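Local coordinates for extracellular solute-binding protein, family 1 (Bifidobacterium longum subsp. infantis, PDB 6FTH), which probably binds human milk oligosaccharides outside the cell as the solute-binding component of an ABC transporter, at residues T478-W481 against M482-G486; K252-I255 against K256-K260. One frame throughout, in Å; residues are numbered along the deposited sequence.

Contact 1: residues T478-W481 against M482-G486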
loop_
_atom_site.group_PDB
_atom_site.type_symbol
_atom_site.label_atom_id
_atom_site.label_comp_id
_atom_site.label_asym_id
_atom_site.label_seq_id
_atom_site.Cartn_x
_atom_site.Cartn_y
_atom_site.Cartn_z
ATOM N N THR A 478 -5.915 18.956 12.112
ATOM C CA THR A 478 -4.553 18.453 12.206
ATOM C C THR A 478 -3.580 19.380 11.478
ATOM O O THR A 478 -2.543 19.773 12.034
ATOM C CB THR A 478 -4.484 17.024 11.661
ATOM O OG1 THR A 478 -5.332 16.161 12.443
ATOM C CG2 THR A 478 -3.068 16.505 11.774
ATOM N N ALA A 479 -3.928 19.775 10.249
ATOM C CA ALA A 479 -3.032 20.634 9.480
ATOM C C ALA A 479 -2.867 21.986 10.162
ATOM O O ALA A 479 -1.752 22.515 10.258
ATOM C CB ALA A 479 -3.559 20.809 8.058
ATOM N N THR A 480 -3.968 22.554 10.658
ATOM C CA THR A 480 -3.894 23.858 11.322
ATOM C C THR A 480 -3.027 23.789 12.572
ATOM O O THR A 480 -2.165 24.646 12.799
ATOM C CB THR A 480 -5.312 24.338 11.657
ATOM O OG1 THR A 480 -6.031 24.524 10.429
ATOM C CG2 THR A 480 -5.269 25.638 12.458
ATOM N N TRP A 481 -3.221 22.752 13.395
ATOM C CA TRP A 481 -2.460 22.639 14.625
ATOM C C TRP A 481 -0.980 22.390 14.351
ATOM O O TRP A 481 -0.121 22.857 15.110
ATOM C CB TRP A 481 -3.001 21.483 15.457
ATOM C CG TRP A 481 -4.336 21.718 16.071
ATOM C CD1 TRP A 481 -4.902 22.919 16.402
ATOM C CD2 TRP A 481 -5.280 20.708 16.441
ATOM N NE1 TRP A 481 -6.144 22.709 16.971
ATOM C CE2 TRP A 481 -6.394 21.359 17.005
ATOM C CE3 TRP A 481 -5.282 19.310 16.362
ATOM C CZ2 TRP A 481 -7.505 20.663 17.483
ATOM C CZ3 TRP A 481 -6.400 18.608 16.842
ATOM C CH2 TRP A 481 -7.493 19.290 17.389
ATOM N N MET A 482 -0.662 21.637 13.299
ATOM C CA MET A 482 0.738 21.419 12.957
ATOM C C MET A 482 1.403 22.720 12.511
ATOM O O MET A 482 2.541 23.018 12.909
ATOM C CB MET A 482 0.828 20.357 11.857
ATOM C CG MET A 482 0.610 18.911 12.368
ATOM S SD MET A 482 0.451 17.705 11.048
ATOM C CE MET A 482 2.127 17.754 10.343
ATOM N N SER A 483 0.699 23.509 11.703
ATOM C CA SER A 483 1.279 24.728 11.144
ATOM C C SER A 483 1.251 25.878 12.137
ATOM O O SER A 483 2.242 26.609 12.272
ATOM C CB SER A 483 0.524 25.123 9.887
ATOM O OG SER A 483 0.770 24.201 8.839
ATOM N N LYS A 484 0.127 26.069 12.834
ATOM C CA LYS A 484 -0.093 27.298 13.584
ATOM C C LYS A 484 -0.209 27.115 15.091
ATOM O O LYS A 484 -0.308 28.117 15.811
ATOM C CB LYS A 484 -1.344 28.016 13.058
ATOM C CG LYS A 484 -1.285 28.377 11.587
ATOM C CD LYS A 484 -2.673 28.718 11.055
ATOM C CE LYS A 484 -2.654 29.071 9.574
ATOM N NZ LYS A 484 -1.874 30.312 9.293
ATOM N N GLY A 485 -0.212 25.882 15.597
ATOM C CA GLY A 485 -0.419 25.659 17.013
ATOM C C GLY A 485 -1.897 25.654 17.382
ATOM O O GLY A 485 -2.788 25.662 16.528
ATOM N N GLY A 486 -2.143 25.624 18.692
ATOM C CA GLY A 486 -3.481 25.746 19.238
ATOM C C GLY A 486 -4.077 24.464 19.778
ATOM O O GLY A 486 -5.192 24.501 20.317
#
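W481 and G485 close the C-terminal turn of helix 457-484, where the chain breaks out of helical geometry before helix 487-500 begins. G485 N donates to W481 O at 3.1 Å, but it sits well above that carbonyl's plane, with a C=O...N angle of only 117°. One residue earlier K484 N meets T480 O at 2.7 Å, almost in line with the C=O bond, so the i to i+4 ladder is regular up to its last rung. G485 has positive phi, and a side chain at its backbone angles would jam against the preceding carbonyl oxygen; G486, the N-cap residue of the next helix, is restricted in the same way. Two glycines thus occupy the short joint between the helices. The indole of W481 lies along this joint, with CG anti to its own carbonyl carbon and beside the backbone N (chi1 -71°). The pyrrole edge thereby faces G485 O, which lies near the ring plane 3.5 Å from W481 CD1. A turn back, the side chains of T478 and M482 run side by side in the same direction, methyl CG2 of T478 touching SD of M482 at 3.8 Å. Both pack on I255 of helix 249-263.

The second shell fixes these groups. W481 NE1 is hydrogen-bonded to E490, and Y494 meets the indole edge-to-face, tying the tryptophan to helix 487-500. T478 OG1 bonds V474 O and the hydroxyl of Y251, and S483 OG pairs with NE1 of W271. A further backbone contact closes the turn: the CA-H of W481 points almost straight at G485 O, 3.6 Å from CA to oxygen, with 176° at the hydrogen.

Contact 2: residues K252-I255 against K256-K260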
loop_
_atom_site.group_PDB
_atom_site.type_symbol
_atom_site.label_atom_id
_atom_site.label_comp_id
_atom_site.label_asym_id
_atom_site.label_seq_id
_atom_site.Cartn_x
_atom_site.Cartn_y
_atom_site.Cartn_z
ATOM N N LYS A 252 -2.006 13.543 19.638
ATOM C CA LYS A 252 -1.758 14.905 20.101
ATOM C C LYS A 252 -0.257 15.198 20.203
ATOM O O LYS A 252 0.201 16.263 19.781
ATOM C CB LYS A 252 -2.432 15.119 21.461
ATOM C CG LYS A 252 -2.211 16.536 22.031
ATOM C CD LYS A 252 -3.203 16.984 23.125
ATOM C CE LYS A 252 -3.409 15.973 24.211
ATOM N NZ LYS A 252 -4.309 16.543 25.265
ATOM N N GLN A 253 0.514 14.275 20.771
ATOM C CA GLN A 253 1.947 14.487 20.945
ATOM C C GLN A 253 2.679 14.551 19.609
ATOM O O GLN A 253 3.608 15.353 19.454
ATOM C CB GLN A 253 2.526 13.415 21.861
ATOM C CG GLN A 253 2.022 13.523 23.324
ATOM C CD GLN A 253 1.993 14.968 23.839
ATOM O OE1 GLN A 253 2.965 15.711 23.687
ATOM N NE2 GLN A 253 0.859 15.382 24.416
ATOM N N VAL A 254 2.290 13.709 18.647
ATOM C CA VAL A 254 2.883 13.787 17.311
ATOM C C VAL A 254 2.635 15.161 16.707
ATOM O O VAL A 254 3.538 15.780 16.123
ATOM C CB VAL A 254 2.327 12.682 16.406
ATOM C CG1 VAL A 254 2.727 12.935 14.964
ATOM C CG2 VAL A 254 2.823 11.341 16.876
ATOM N N ILE A 255 1.393 15.647 16.811
ATOM C CA ILE A 255 1.060 16.958 16.263
ATOM C C ILE A 255 1.893 18.055 16.925
ATOM O O ILE A 255 2.430 18.947 16.244
ATOM C CB ILE A 255 -0.453 17.210 16.395
ATOM C CG1 ILE A 255 -1.223 16.315 15.419
ATOM C CG2 ILE A 255 -0.743 18.683 16.114
ATOM C CD1 ILE A 255 -2.716 16.263 15.644
ATOM N N LYS A 256 2.038 18.005 18.248
ATOM C CA LYS A 256 2.806 19.033 18.943
ATOM C C LYS A 256 4.275 18.989 18.529
ATOM O O LYS A 256 4.911 20.039 18.378
ATOM C CB LYS A 256 2.649 18.877 20.449
ATOM C CG LYS A 256 1.264 19.296 20.942
ATOM C CD LYS A 256 1.166 19.222 22.461
ATOM C CE LYS A 256 1.744 20.462 23.120
ATOM N NZ LYS A 256 1.430 20.498 24.575
ATOM N N TYR A 257 4.824 17.784 18.340
ATOM C CA TYR A 257 6.213 17.656 17.902
ATOM C C TYR A 257 6.389 18.264 16.527
ATOM O O TYR A 257 7.330 19.042 16.299
ATOM C CB TYR A 257 6.636 16.183 17.923
ATOM C CG TYR A 257 8.076 15.917 17.531
ATOM C CD1 TYR A 257 9.123 16.352 18.325
ATOM C CD2 TYR A 257 8.372 15.199 16.397
ATOM C CE1 TYR A 257 10.434 16.099 17.972
ATOM C CE2 TYR A 257 9.674 14.933 16.046
ATOM C CZ TYR A 257 10.690 15.368 16.845
ATOM O OH TYR A 257 11.992 15.101 16.483
ATOM N N TYR A 258 5.492 17.920 15.592
ATOM C CA TYR A 258 5.567 18.514 14.256
ATOM C C TYR A 258 5.437 20.023 14.323
ATOM O O TYR A 258 6.128 20.740 13.592
ATOM C CB TYR A 258 4.521 17.942 13.315
ATOM C CG TYR A 258 4.963 16.655 12.632
ATOM C CD1 TYR A 258 6.158 16.592 11.911
ATOM C CD2 TYR A 258 4.197 15.497 12.715
ATOM C CE1 TYR A 258 6.554 15.418 11.274
ATOM C CE2 TYR A 258 4.591 14.332 12.093
ATOM C CZ TYR A 258 5.768 14.290 11.377
ATOM O OH TYR A 258 6.154 13.145 10.739
ATOM N N HIS A 259 4.565 20.537 15.193
ATOM C CA HIS A 259 4.451 21.995 15.251
ATOM C C HIS A 259 5.744 22.626 15.756
ATOM O O HIS A 259 6.156 23.684 15.264
ATOM C CB HIS A 259 3.270 22.444 16.101
ATOM C CG HIS A 259 3.170 23.933 16.205
ATOM N ND1 HIS A 259 3.041 24.737 15.095
ATOM C CD2 HIS A 259 3.258 24.764 17.268
ATOM C CE1 HIS A 259 3.021 26.005 15.477
ATOM N NE2 HIS A 259 3.154 26.045 16.789
ATOM N N LYS A 260 6.406 21.984 16.713
ATOM C CA LYS A 260 7.687 22.480 17.178
ATOM C C LYS A 260 8.680 22.524 16.027
ATOM O O LYS A 260 9.314 23.554 15.773
ATOM C CB LYS A 260 8.205 21.601 18.318
ATOM C CG LYS A 260 9.507 22.130 18.945
ATOM C CD LYS A 260 10.058 21.211 20.029
ATOM C CE LYS A 260 11.185 21.917 20.807
ATOM N NZ LYS A 260 11.963 20.995 21.680
#
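A chi1 of -85° sets CG of Y258 beside its backbone N, and V254 holds CG1 anti to its own N (chi1 169°); the two side chains, one turn apart on helix 249-263, thus run alongside each other. Methyl CG1 of V254 rests at 3.7 Å from CE2 of the Y258 ring. The same ring also lies obliquely to V254 O, its CD2 3.5 Å from that oxygen, which takes a nearly straight bond from Y258 N (172° at the hydrogen). Farther out, Y258 OH is held by P213 O, and M482 of helix 457-484 touches the side chain. Cut back to alanine, this position is likely to leave a gap beside V254 and M482, and P213 O without its phenolic partner. On another side of the helix CD of K256 lies 4.1 Å from OE1 of Q253, and beyond it the chain bends toward NZ, which forms a salt bridge with D488. K252 reaches the same neighbouring helix, 487-500, through a cation-pi contact with W491. Buried hydroxyphenyl and aliphatic groups thus pack one flank, whereas lysine charge ties another flank to acidic and aromatic partners.

Contact 2 comes first along the chain, in the middle of helix 249-263; contact 1 follows more than 200 residues later at the end of helix 457-484. Their centres are nonetheless about 9 Å apart, on the same side of the chain's centre and each about 25 Å or more from it. The two helices touch directly: ND1 of H259 probably hydrogen-bonds M482 O at 2.8 Å, while CE1 of H259 packs 3.2 Å from G485 N, at the helix end. I255 also meets W481. With helix 487-500 touching both, two consecutive late helices and one far earlier in the sequence form one cluster, joining the late helical region to an earlier part of this solute-binding fold.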